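Local coordinates for protein neuroglobin (PDB 4B4Y) that probably binds oxygen reversibly at its haem iron, as a neuroglobin of the globin family from a marine acoel worm, at residues M7-E12 / W141-G146; D30-V35 / K73-V78; V84-V89 / Y145-V150. One frame throughout, in Å; residues are numbered along the deposited sequence.

Overall arrangement
All three contacts belong to one globin fold wrapped round a haem. Interactions 1 and 3 share helix 135-153, and with it Tyr-145, through which both reach the haem; interaction 3 adds Ile-148 and Thr-149. Their centres lie about 7 Å apart, and they are joined directly by the hydrogen bond from Val-9 N to Asn-87 OD1 (2.8 Å). Interaction 2, where helices 28-42 and 66-83 meet, is nested along the chain inside the loop closed by interaction 1. It brings Ile-75 to the haem and to within about 3 Å of a bound oxygen molecule. Its centre lies about 19 Å from that of interaction 1 and about 16 Å from that of interaction 3.

Interaction 1: residues M7-E12 / W141-G146. With HEM (protoporphyrin IX containing Fe), chain B.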
loop_
_atom_site.group_PDB
_atom_site.type_symbol
_atom_site.label_atom_id
_atom_site.label_comp_id
_atom_site.label_asym_id
_atom_site.label_seq_id
_atom_site.Cartn_x
_atom_site.Cartn_y
_atom_site.Cartn_z
ATOM N N MET A 7 30.095 -0.498 6.271
ATOM C CA MET A 7 28.664 -0.687 6.664
ATOM C C MET A 7 28.493 -1.565 7.947
ATOM O O MET A 7 27.557 -2.412 8.043
ATOM C CB MET A 7 28.007 -1.465 5.498
ATOM C CG MET A 7 26.595 -2.106 5.715
ATOM S SD MET A 7 25.164 -1.319 4.812
ATOM C CE MET A 7 25.677 0.444 4.735
ATOM N N GLN A 8 29.416 -1.409 8.895
ATOM C CA GLN A 8 29.472 -2.255 10.075
ATOM C C GLN A 8 29.578 -1.333 11.256
ATOM O O GLN A 8 30.294 -0.340 11.201
ATOM C CB GLN A 8 30.731 -3.145 10.052
ATOM C CG GLN A 8 30.703 -4.294 9.006
ATOM C CD GLN A 8 30.120 -5.615 9.576
ATOM O OE1 GLN A 8 30.687 -6.196 10.522
ATOM N NE2 GLN A 8 28.990 -6.087 8.999
ATOM N N VAL A 9 28.906 -1.652 12.339
ATOM C CA VAL A 9 29.073 -0.824 13.509
ATOM C C VAL A 9 30.035 -1.499 14.481
ATOM O O VAL A 9 30.077 -2.708 14.560
ATOM C CB VAL A 9 27.732 -0.545 14.234
ATOM C CG1 VAL A 9 26.768 0.133 13.286
ATOM C CG2 VAL A 9 27.136 -1.838 14.889
ATOM N N SER A 10 30.748 -0.709 15.260
ATOM C CA SER A 10 31.554 -1.254 16.314
ATOM C C SER A 10 30.637 -1.946 17.358
ATOM O O SER A 10 29.408 -1.672 17.429
ATOM C CB SER A 10 32.387 -0.140 16.964
ATOM O OG SER A 10 31.596 0.542 17.953
ATOM N N GLU A 11 31.249 -2.792 18.190
ATOM C CA GLU A 11 30.559 -3.489 19.236
ATOM C C GLU A 11 30.073 -2.481 20.212
ATOM O O GLU A 11 28.975 -2.607 20.752
ATOM C CB GLU A 11 31.565 -4.504 19.894
ATOM C CG GLU A 11 31.305 -4.989 21.311
ATOM C CD GLU A 11 32.380 -6.015 21.806
ATOM O OE1 GLU A 11 33.071 -6.674 20.956
ATOM O OE2 GLU A 11 32.513 -6.149 23.053
ATOM N N GLU A 12 30.892 -1.469 20.463
ATOM C CA GLU A 12 30.466 -0.375 21.365
ATOM C C GLU A 12 29.221 0.415 20.823
ATOM O O GLU A 12 28.309 0.704 21.577
ATOM C CB GLU A 12 31.628 0.576 21.641
ATOM C CG GLU A 12 31.286 1.695 22.697
ATOM C CD GLU A 12 30.818 1.147 24.065
ATOM O OE1 GLU A 12 31.046 -0.068 24.346
ATOM O OE2 GLU A 12 30.219 1.937 24.877
ATOM N N TRP A 141 23.428 5.982 16.253
ATOM C CA TRP A 141 22.073 6.011 15.588
ATOM C C TRP A 141 22.128 6.430 14.146
ATOM O O TRP A 141 21.513 5.810 13.293
ATOM C CB TRP A 141 21.179 6.925 16.360
ATOM C CG TRP A 141 20.598 6.260 17.496
ATOM C CD1 TRP A 141 21.087 6.225 18.789
ATOM C CD2 TRP A 141 19.376 5.508 17.489
ATOM N NE1 TRP A 141 20.184 5.547 19.600
ATOM C CE2 TRP A 141 19.178 5.032 18.801
ATOM C CE3 TRP A 141 18.505 5.068 16.455
ATOM C CZ2 TRP A 141 18.112 4.223 19.135
ATOM C CZ3 TRP A 141 17.375 4.268 16.811
ATOM C CH2 TRP A 141 17.211 3.851 18.154
ATOM N N LEU A 142 22.990 7.377 13.809
ATOM C CA LEU A 142 23.064 7.830 12.409
ATOM C C LEU A 142 23.634 6.752 11.527
ATOM O O LEU A 142 23.213 6.508 10.334
ATOM C CB LEU A 142 23.868 9.172 12.275
ATOM C CG LEU A 142 23.144 10.462 12.760
ATOM C CD1 LEU A 142 24.094 11.667 12.997
ATOM C CD2 LEU A 142 21.949 10.899 11.842
ATOM N N LYS A 143 24.662 6.094 12.054
ATOM C CA LYS A 143 25.229 4.973 11.290
ATOM C C LYS A 143 24.192 3.816 11.157
ATOM O O LYS A 143 23.972 3.243 10.063
ATOM C CB LYS A 143 26.526 4.482 11.961
ATOM C CG LYS A 143 27.340 3.558 10.979
ATOM C CD LYS A 143 28.842 3.479 11.301
ATOM C CE LYS A 143 29.542 2.658 10.179
ATOM N NZ LYS A 143 31.025 2.505 10.360
ATOM N N ALA A 144 23.556 3.478 12.246
ATOM C CA ALA A 144 22.466 2.490 12.207
ATOM C C ALA A 144 21.421 2.856 11.139
ATOM O O ALA A 144 20.957 1.999 10.390
ATOM C CB ALA A 144 21.741 2.419 13.631
ATOM N N TYR A 145 21.013 4.134 11.093
ATOM C CA TYR A 145 19.965 4.543 10.146
ATOM C C TYR A 145 20.442 4.343 8.715
ATOM O O TYR A 145 19.700 3.914 7.830
ATOM C CB TYR A 145 19.514 6.022 10.369
ATOM C CG TYR A 145 18.415 6.358 9.416
ATOM C CD1 TYR A 145 17.167 5.786 9.551
ATOM C CD2 TYR A 145 18.660 7.210 8.323
ATOM C CE1 TYR A 145 16.136 6.073 8.641
ATOM C CE2 TYR A 145 17.670 7.548 7.471
ATOM C CZ TYR A 145 16.404 6.981 7.614
ATOM O OH TYR A 145 15.460 7.328 6.683
ATOM N N GLY A 146 21.710 4.646 8.489
ATOM C CA GLY A 146 22.336 4.406 7.165
ATOM C C GLY A 146 22.248 2.939 6.702
ATOM O O GLY A 146 21.968 2.669 5.529
HETATM C CHA HEM B . 6.517 0.948 2.445
HETATM C CHB HEM B . 9.940 0.682 5.811
HETATM C CHC HEM B . 11.706 4.957 4.209
HETATM C CHD HEM B . 7.678 5.652 1.690
HETATM C C1A HEM B . 7.293 0.490 3.483
HETATM C C2A HEM B . 7.231 -0.802 4.083
HETATM C C3A HEM B . 8.156 -0.873 5.008
HETATM C C4A HEM B . 8.881 0.339 4.984
HETATM C CMA HEM B . 8.509 -2.082 5.942
HETATM C CAA HEM B . 6.201 -1.905 3.662
HETATM C CBA HEM B . 5.034 -1.840 4.623
HETATM C CGA HEM B . 3.859 -2.671 4.153
HETATM O O1A HEM B . 3.985 -3.795 3.682
HETATM O O2A HEM B . 2.715 -2.177 4.240
HETATM C C1B HEM B . 10.776 1.811 5.661
HETATM C C2B HEM B . 12.032 2.065 6.349
HETATM C C3B HEM B . 12.534 3.202 5.897
HETATM C C4B HEM B . 11.589 3.751 4.940
HETATM C CMB HEM B . 12.638 1.080 7.385
HETATM C CAB HEM B . 13.827 3.901 6.364
HETATM C CBB HEM B . 15.015 3.373 6.054
HETATM C C1C HEM B . 10.716 5.552 3.458
HETATM C C2C HEM B . 10.628 6.972 3.065
HETATM C C3C HEM B . 9.479 7.172 2.452
HETATM C C4C HEM B . 8.829 5.895 2.390
HETATM C CMC HEM B . 11.667 8.073 3.404
HETATM C CAC HEM B . 8.968 8.527 1.828
HETATM C CBC HEM B . 7.651 8.759 1.847
HETATM C C1D HEM B . 7.089 4.420 1.474
HETATM C C2D HEM B . 6.054 4.088 0.481
HETATM C C3D HEM B . 5.767 2.669 0.779
HETATM C C4D HEM B . 6.556 2.234 1.909
HETATM C CMD HEM B . 5.335 4.955 -0.558
HETATM C CAD HEM B . 4.679 1.790 0.166
HETATM C CBD HEM B . 4.321 2.591 1.470
HETATM C CGD HEM B . 2.983 2.192 1.668
HETATM O O1D HEM B . 2.359 2.881 2.500
HETATM O O2D HEM B . 2.680 1.226 0.888
HETATM N NA HEM B . 8.317 1.142 4.048
HETATM N NB HEM B . 10.569 2.840 4.826
HETATM N NC HEM B . 9.596 4.944 3.046
HETATM N ND HEM B . 7.380 3.272 2.203
HETATM FE FE HEM B . 8.940 3.016 3.486
#
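Lys-143 stretches from helix 135-153, the H helix of the globin fold, across to the N-terminal segment leading into helix 11-24, the A helix. With CG anti to the backbone N (chi1 -165°) and the chain extended beyond it, the side chain spans the gap, and its NZ donates to Gln-8 O at 3.1 Å. The ammonium stands 24° from that carbonyl plane and also bonds Ala-6 O, so two main-chain oxygens grip one charge. A long, flexible lysine suits this place: its CG rests on Val-9 while the chain beyond runs on to the carbonyl.

The close-packed part centres on Val-9, the buried residue of the 7-12 segment. Its CG1 meets Lys-143 CG at 4.2 Å, the two side chains passing in opposite directions, and it also packs on Leu-86 and Ile-147. The solvent side is looser. Gln-8 is exposed, and the poorly ordered Met-7 brings CE no closer than 4.4 Å to Gly-146 O, though it rests on Ile-147 and Val-150 further along the helix. Ser-10 is the N-cap of helix 11-24, its OG bonded to Gln-13 N. From the same turn of the H helix, Tyr-145 reaches the haem, its OH 3.8 Å from the vinyl carbon CAB.

Interaction 2: residues D30-V35 / K73-V78; sequences DFVEDV and KSIGKV. With HEM (protoporphyrin IX containing Fe), chain B.
Val-32 sets its two methyls against Gly-76 and Ile-75, where helix 28-42 meets helix 66-83, the B and E helices of the globin fold. CG1 lies 3.8 Å from Gly-76 CA and 3.9 Å from Ile-75 CG1, and the valine and isoleucine side chains cross at a slant. The CA atoms of Val-32 and Gly-76 are 5.9 Å apart. Glycine suits this closeness, because a beta carbon there would press on Val-32 CG2, and compact, branched valine fills the remaining width without a long chain to accommodate.

Ile-75 serves two neighbours. Its chi1 of 67° turns CG1 to Val-32 and leaves CG2 over the porphyrin, 3.3 Å from the haem meso carbon CHB. The same side chain lies about 3 Å from a bound oxygen molecule, in a pocket shared with Phe-50, His-71 and His-103. One turn on, Val-78 CG2 meets the haem methyl CMA at 3.7 Å.

Further out, Gly-76 O accepts a hydrogen bond from Tyr-28 OH, tying the helix 66-83 backbone to the start of helix 28-42. Asp-34 forms salt bridges to Arg-63 and to Arg-127 of helix 111-127. Phe-31 packs on Val-124 of that helix too, so helix 28-42 lies between helix 111-127 and the distal helix 66-83.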
loop_
_atom_site.group_PDB
_atom_site.type_symbol
_atom_site.label_atom_id
_atom_site.label_comp_id
_atom_site.label_asym_id
_atom_site.label_seq_id
_atom_site.Cartn_x
_atom_site.Cartn_y
_atom_site.Cartn_z
ATOM N N ASP A 30 4.100 3.792 20.335
ATOM C CA ASP A 30 3.952 5.246 20.480
ATOM C C ASP A 30 5.169 5.996 19.830
ATOM O O ASP A 30 4.961 6.945 19.064
ATOM C CB ASP A 30 3.822 5.627 21.964
ATOM C CG ASP A 30 2.493 5.132 22.600
ATOM O OD1 ASP A 30 1.505 4.847 21.854
ATOM O OD2 ASP A 30 2.465 4.997 23.873
ATOM N N PHE A 31 6.375 5.502 20.065
ATOM C CA PHE A 31 7.607 6.120 19.580
ATOM C C PHE A 31 7.586 6.129 18.030
ATOM O O PHE A 31 7.835 7.183 17.417
ATOM C CB PHE A 31 8.862 5.429 20.154
ATOM C CG PHE A 31 10.091 5.510 19.267
ATOM C CD1 PHE A 31 10.908 6.680 19.190
ATOM C CD2 PHE A 31 10.468 4.428 18.528
ATOM C CE1 PHE A 31 12.053 6.729 18.350
ATOM C CE2 PHE A 31 11.571 4.479 17.705
ATOM C CZ PHE A 31 12.364 5.628 17.619
ATOM N N VAL A 32 7.274 4.998 17.409
ATOM C CA VAL A 32 7.313 4.912 15.993
ATOM C C VAL A 32 6.160 5.795 15.371
ATOM O O VAL A 32 6.363 6.372 14.353
ATOM C CB VAL A 32 7.211 3.417 15.470
ATOM C CG1 VAL A 32 7.281 3.353 13.871
ATOM C CG2 VAL A 32 8.358 2.582 15.977
ATOM N N GLU A 33 4.975 5.877 15.965
ATOM C CA GLU A 33 3.879 6.717 15.482
ATOM C C GLU A 33 4.240 8.254 15.634
ATOM O O GLU A 33 3.989 9.049 14.718
ATOM C CB GLU A 33 2.606 6.397 16.279
ATOM C CG GLU A 33 1.941 5.033 15.814
ATOM C CD GLU A 33 0.596 4.741 16.472
ATOM O OE1 GLU A 33 0.032 5.616 17.199
ATOM O OE2 GLU A 33 0.133 3.578 16.324
ATOM N N ASP A 34 4.975 8.595 16.708
ATOM C CA ASP A 34 5.523 9.951 16.881
ATOM C C ASP A 34 6.429 10.284 15.694
ATOM O O ASP A 34 6.317 11.336 15.164
ATOM C CB ASP A 34 6.374 10.067 18.202
ATOM C CG ASP A 34 5.508 10.158 19.451
ATOM O OD1 ASP A 34 4.269 10.366 19.330
ATOM O OD2 ASP A 34 6.054 9.918 20.577
ATOM N N VAL A 35 7.279 9.353 15.284
ATOM C CA VAL A 35 8.167 9.561 14.186
ATOM C C VAL A 35 7.416 9.802 12.867
ATOM O O VAL A 35 7.755 10.729 12.106
ATOM C CB VAL A 35 9.123 8.357 13.973
ATOM C CG1 VAL A 35 9.900 8.484 12.631
ATOM C CG2 VAL A 35 10.077 8.213 15.179
ATOM N N LYS A 73 3.410 0.245 12.521
ATOM C CA LYS A 73 3.785 -1.086 13.098
ATOM C C LYS A 73 4.762 -1.790 12.117
ATOM O O LYS A 73 5.767 -2.360 12.589
ATOM C CB LYS A 73 2.582 -2.033 13.339
ATOM C CG LYS A 73 1.644 -1.766 14.531
ATOM C CD LYS A 73 2.238 -2.139 15.915
ATOM C CE LYS A 73 2.184 -3.675 16.301
ATOM N NZ LYS A 73 3.398 -4.066 17.187
ATOM N N SER A 74 4.496 -1.704 10.780
ATOM C CA SER A 74 5.348 -2.375 9.790
ATOM C C SER A 74 6.657 -1.774 9.719
ATOM O O SER A 74 7.643 -2.510 9.726
ATOM C CB SER A 74 4.744 -2.411 8.342
ATOM O OG SER A 74 3.451 -2.997 8.395
ATOM N N ILE A 75 6.782 -0.442 9.591
ATOM C CA ILE A 75 8.172 0.063 9.544
ATOM C C ILE A 75 8.870 -0.149 10.892
ATOM O O ILE A 75 10.086 -0.367 10.945
ATOM C CB ILE A 75 8.289 1.528 9.115
ATOM C CG1 ILE A 75 7.712 2.466 10.136
ATOM C CG2 ILE A 75 7.554 1.818 7.753
ATOM C CD1 ILE A 75 7.596 3.918 9.520
ATOM N N GLY A 76 8.097 -0.056 11.972
ATOM C CA GLY A 76 8.583 -0.229 13.327
ATOM C C GLY A 76 9.281 -1.586 13.524
ATOM O O GLY A 76 10.343 -1.668 14.184
ATOM N N LYS A 77 8.759 -2.615 12.859
ATOM C CA LYS A 77 9.308 -3.975 12.924
ATOM C C LYS A 77 10.594 -4.171 12.190
ATOM O O LYS A 77 11.559 -4.752 12.735
ATOM C CB LYS A 77 8.195 -4.934 12.348
ATOM C CG LYS A 77 8.539 -6.407 12.349
ATOM C CD LYS A 77 8.755 -6.936 13.767
ATOM C CE LYS A 77 8.877 -8.511 13.745
ATOM N NZ LYS A 77 10.150 -9.009 14.373
ATOM N N VAL A 78 10.654 -3.729 10.932
ATOM C CA VAL A 78 11.928 -3.668 10.193
ATOM C C VAL A 78 12.986 -2.889 10.938
ATOM O O VAL A 78 14.133 -3.316 11.097
ATOM C CB VAL A 78 11.738 -3.040 8.745
ATOM C CG1 VAL A 78 13.077 -2.805 8.132
ATOM C CG2 VAL A 78 10.944 -4.031 7.880
HETATM C CHA HEM B . 6.517 0.948 2.445
HETATM C CHB HEM B . 9.940 0.682 5.811
HETATM C CHC HEM B . 11.706 4.957 4.209
HETATM C CHD HEM B . 7.678 5.652 1.690
HETATM C C1A HEM B . 7.293 0.490 3.483
HETATM C C2A HEM B . 7.231 -0.802 4.083
HETATM C C3A HEM B . 8.156 -0.873 5.008
HETATM C C4A HEM B . 8.881 0.339 4.984
HETATM C CMA HEM B . 8.509 -2.082 5.942
HETATM C CAA HEM B . 6.201 -1.905 3.662
HETATM C CBA HEM B . 5.034 -1.840 4.623
HETATM C CGA HEM B . 3.859 -2.671 4.153
HETATM O O1A HEM B . 3.985 -3.795 3.682
HETATM O O2A HEM B . 2.715 -2.177 4.240
HETATM C C1B HEM B . 10.776 1.811 5.661
HETATM C C2B HEM B . 12.032 2.065 6.349
HETATM C C3B HEM B . 12.534 3.202 5.897
HETATM C C4B HEM B . 11.589 3.751 4.940
HETATM C CMB HEM B . 12.638 1.080 7.385
HETATM C CAB HEM B . 13.827 3.901 6.364
HETATM C CBB HEM B . 15.015 3.373 6.054
HETATM C C1C HEM B . 10.716 5.552 3.458
HETATM C C2C HEM B . 10.628 6.972 3.065
HETATM C C3C HEM B . 9.479 7.172 2.452
HETATM C C4C HEM B . 8.829 5.895 2.390
HETATM C CMC HEM B . 11.667 8.073 3.404
HETATM C CAC HEM B . 8.968 8.527 1.828
HETATM C CBC HEM B . 7.651 8.759 1.847
HETATM C C1D HEM B . 7.089 4.420 1.474
HETATM C C2D HEM B . 6.054 4.088 0.481
HETATM C C3D HEM B . 5.767 2.669 0.779
HETATM C C4D HEM B . 6.556 2.234 1.909
HETATM C CMD HEM B . 5.335 4.955 -0.558
HETATM C CAD HEM B . 4.679 1.790 0.166
HETATM C CBD HEM B . 4.321 2.591 1.470
HETATM C CGD HEM B . 2.983 2.192 1.668
HETATM O O1D HEM B . 2.359 2.881 2.500
HETATM O O2D HEM B . 2.680 1.226 0.888
HETATM N NA HEM B . 8.317 1.142 4.048
HETATM N NB HEM B . 10.569 2.840 4.826
HETATM N NC HEM B . 9.596 4.944 3.046
HETATM N ND HEM B . 7.380 3.272 2.203
HETATM FE FE HEM B . 8.940 3.016 3.486
#

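Interaction 3: residues V84-V89 / Y145-V150. With HEM (protoporphyrin IX containing Fe), chain B.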
loop_
_atom_site.group_PDB
_atom_site.type_symbol
_atom_site.label_atom_id
_atom_site.label_comp_id
_atom_site.label_asym_id
_atom_site.label_seq_id
_atom_site.Cartn_x
_atom_site.Cartn_y
_atom_site.Cartn_z
ATOM N N VAL A 84 18.603 -4.423 16.490
ATOM C CA VAL A 84 18.895 -5.345 17.528
ATOM C C VAL A 84 20.052 -6.244 17.045
ATOM O O VAL A 84 20.779 -6.806 17.803
ATOM C CB VAL A 84 17.503 -5.915 17.929
ATOM C CG1 VAL A 84 17.212 -7.334 17.496
ATOM C CG2 VAL A 84 17.104 -5.411 19.245
ATOM N N ASP A 85 20.342 -6.261 15.760
ATOM C CA ASP A 85 21.522 -7.005 15.304
ATOM C C ASP A 85 22.047 -6.349 14.019
ATOM O O ASP A 85 21.870 -6.871 12.905
ATOM C CB ASP A 85 21.167 -8.493 15.077
ATOM C CG ASP A 85 22.362 -9.344 14.501
ATOM O OD1 ASP A 85 23.566 -8.911 14.467
ATOM O OD2 ASP A 85 22.060 -10.454 14.010
ATOM N N LEU A 86 22.725 -5.211 14.168
ATOM C CA LEU A 86 23.032 -4.358 12.981
ATOM C C LEU A 86 23.943 -4.996 12.003
ATOM O O LEU A 86 23.733 -4.859 10.781
ATOM C CB LEU A 86 23.574 -2.978 13.349
ATOM C CG LEU A 86 22.410 -2.082 13.815
ATOM C CD1 LEU A 86 22.855 -0.979 14.773
ATOM C CD2 LEU A 86 21.536 -1.521 12.648
ATOM N N ASN A 87 24.960 -5.687 12.520
ATOM C CA ASN A 87 25.958 -6.347 11.652
ATOM C C ASN A 87 25.478 -7.627 10.935
ATOM O O ASN A 87 26.003 -7.991 9.874
ATOM C CB ASN A 87 27.272 -6.581 12.424
ATOM C CG ASN A 87 28.018 -5.251 12.701
ATOM O OD1 ASN A 87 27.801 -4.249 11.997
ATOM N ND2 ASN A 87 28.862 -5.234 13.742
ATOM N N GLY A 88 24.444 -8.249 11.479
ATOM C CA GLY A 88 23.915 -9.503 10.963
ATOM C C GLY A 88 22.633 -9.288 10.173
ATOM O O GLY A 88 21.818 -10.234 9.966
ATOM N N VAL A 89 22.480 -8.038 9.718
ATOM C CA VAL A 89 21.275 -7.565 9.049
ATOM C C VAL A 89 20.942 -8.403 7.776
ATOM O O VAL A 89 19.746 -8.644 7.477
ATOM C CB VAL A 89 21.354 -5.991 8.806
ATOM C CG1 VAL A 89 21.996 -5.675 7.525
ATOM C CG2 VAL A 89 20.026 -5.358 8.887
ATOM N N TYR A 145 21.013 4.134 11.093
ATOM C CA TYR A 145 19.965 4.543 10.146
ATOM C C TYR A 145 20.442 4.343 8.715
ATOM O O TYR A 145 19.700 3.914 7.830
ATOM C CB TYR A 145 19.514 6.022 10.369
ATOM C CG TYR A 145 18.415 6.358 9.416
ATOM C CD1 TYR A 145 17.167 5.786 9.551
ATOM C CD2 TYR A 145 18.660 7.210 8.323
ATOM C CE1 TYR A 145 16.136 6.073 8.641
ATOM C CE2 TYR A 145 17.670 7.548 7.471
ATOM C CZ TYR A 145 16.404 6.981 7.614
ATOM O OH TYR A 145 15.460 7.328 6.683
ATOM N N GLY A 146 21.710 4.646 8.489
ATOM C CA GLY A 146 22.336 4.406 7.165
ATOM C C GLY A 146 22.248 2.939 6.702
ATOM O O GLY A 146 21.968 2.669 5.529
ATOM N N ILE A 147 22.472 1.994 7.615
ATOM C CA ILE A 147 22.433 0.556 7.262
ATOM C C ILE A 147 20.984 0.192 7.004
ATOM O O ILE A 147 20.716 -0.498 6.069
ATOM C CB ILE A 147 22.989 -0.333 8.444
ATOM C CG1 ILE A 147 24.539 -0.383 8.437
ATOM C CG2 ILE A 147 22.401 -1.752 8.433
ATOM C CD1 ILE A 147 25.130 -0.384 9.909
ATOM N N ILE A 148 20.056 0.614 7.856
ATOM C CA ILE A 148 18.627 0.311 7.641
ATOM C C ILE A 148 18.152 0.859 6.242
ATOM O O ILE A 148 17.434 0.180 5.477
ATOM C CB ILE A 148 17.785 0.884 8.782
ATOM C CG1 ILE A 148 18.139 0.195 10.116
ATOM C CG2 ILE A 148 16.276 0.801 8.443
ATOM C CD1 ILE A 148 17.488 0.798 11.337
ATOM N N THR A 149 18.642 2.042 5.886
ATOM C CA THR A 149 18.384 2.638 4.612
ATOM C C THR A 149 18.761 1.786 3.423
ATOM O O THR A 149 17.949 1.615 2.473
ATOM C CB THR A 149 19.049 4.024 4.536
ATOM O OG1 THR A 149 18.366 4.832 5.474
ATOM C CG2 THR A 149 18.877 4.637 3.074
ATOM N N VAL A 150 19.992 1.300 3.440
ATOM C CA VAL A 150 20.492 0.334 2.427
ATOM C C VAL A 150 19.647 -0.935 2.399
ATOM O O VAL A 150 19.280 -1.399 1.346
ATOM C CB VAL A 150 21.959 -0.032 2.691
ATOM C CG1 VAL A 150 22.403 -1.305 1.884
ATOM C CG2 VAL A 150 22.925 1.232 2.414
HETATM C CHA HEM B . 6.517 0.948 2.445
HETATM C CHB HEM B . 9.940 0.682 5.811
HETATM C CHC HEM B . 11.706 4.957 4.209
HETATM C CHD HEM B . 7.678 5.652 1.690
HETATM C C1A HEM B . 7.293 0.490 3.483
HETATM C C2A HEM B . 7.231 -0.802 4.083
HETATM C C3A HEM B . 8.156 -0.873 5.008
HETATM C C4A HEM B . 8.881 0.339 4.984
HETATM C CMA HEM B . 8.509 -2.082 5.942
HETATM C CAA HEM B . 6.201 -1.905 3.662
HETATM C CBA HEM B . 5.034 -1.840 4.623
HETATM C CGA HEM B . 3.859 -2.671 4.153
HETATM O O1A HEM B . 3.985 -3.795 3.682
HETATM O O2A HEM B . 2.715 -2.177 4.240
HETATM C C1B HEM B . 10.776 1.811 5.661
HETATM C C2B HEM B . 12.032 2.065 6.349
HETATM C C3B HEM B . 12.534 3.202 5.897
HETATM C C4B HEM B . 11.589 3.751 4.940
HETATM C CMB HEM B . 12.638 1.080 7.385
HETATM C CAB HEM B . 13.827 3.901 6.364
HETATM C CBB HEM B . 15.015 3.373 6.054
HETATM C C1C HEM B . 10.716 5.552 3.458
HETATM C C2C HEM B . 10.628 6.972 3.065
HETATM C C3C HEM B . 9.479 7.172 2.452
HETATM C C4C HEM B . 8.829 5.895 2.390
HETATM C CMC HEM B . 11.667 8.073 3.404
HETATM C CAC HEM B . 8.968 8.527 1.828
HETATM C CBC HEM B . 7.651 8.759 1.847
HETATM C C1D HEM B . 7.089 4.420 1.474
HETATM C C2D HEM B . 6.054 4.088 0.481
HETATM C C3D HEM B . 5.767 2.669 0.779
HETATM C C4D HEM B . 6.556 2.234 1.909
HETATM C CMD HEM B . 5.335 4.955 -0.558
HETATM C CAD HEM B . 4.679 1.790 0.166
HETATM C CBD HEM B . 4.321 2.591 1.470
HETATM C CGD HEM B . 2.983 2.192 1.668
HETATM O O1D HEM B . 2.359 2.881 2.500
HETATM O O2D HEM B . 2.680 1.226 0.888
HETATM N NA HEM B . 8.317 1.142 4.048
HETATM N NB HEM B . 10.569 2.840 4.826
HETATM N NC HEM B . 9.596 4.944 3.046
HETATM N ND HEM B . 7.380 3.272 2.203
HETATM FE FE HEM B . 8.940 3.016 3.486
#
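Ile-147 points from helix 135-153, the H helix of the globin fold, into the loop that follows helix 66-83, where Leu-86 and Val-89 receive it. Its CG2, anti to the backbone N, does the touching: Val-89 CG1 lies 4.0 Å away, Leu-86 CD2 4.3 Å. The same methyl packs against the loop backbone, 4.1 Å from Leu-86 O. The valine and isoleucine chains cross at an angle, so branch meets branch instead of running alongside. No polar bond crosses here; three aliphatic residues suit a buried seam between an irregular loop and a helix. Val-89, though poorly ordered, is backed by Cys-82 and Met-151, and Leu-86 also rests on Ala-144.

The haem side of the same helix is turned another way. Ile-148 sets CG2 3.7 Å from the vinyl carbon CBB, while its side chain also packs on Cys-82 and Leu-83. Thr-149 places OG1 over one face of the Tyr-145 ring, 3.4 Å above its plane and offset toward the rim. The phenol hydroxyl bonds Phe-113 O, fixing the ring between helix 111-127 and the porphyrin edge. A leucine in place of Tyr-145 would probably leave the carbonyl of Phe-113 without this partner and the threonine oxygen without the ring beneath it. Thr-149 OG1 is itself held by the helix backbone. Its hydroxyl donates to Tyr-145 O at 2.9 Å from above the carbonyl plane, 38° out of it, while Thr-149 N reaches that oxygen from the opposite face.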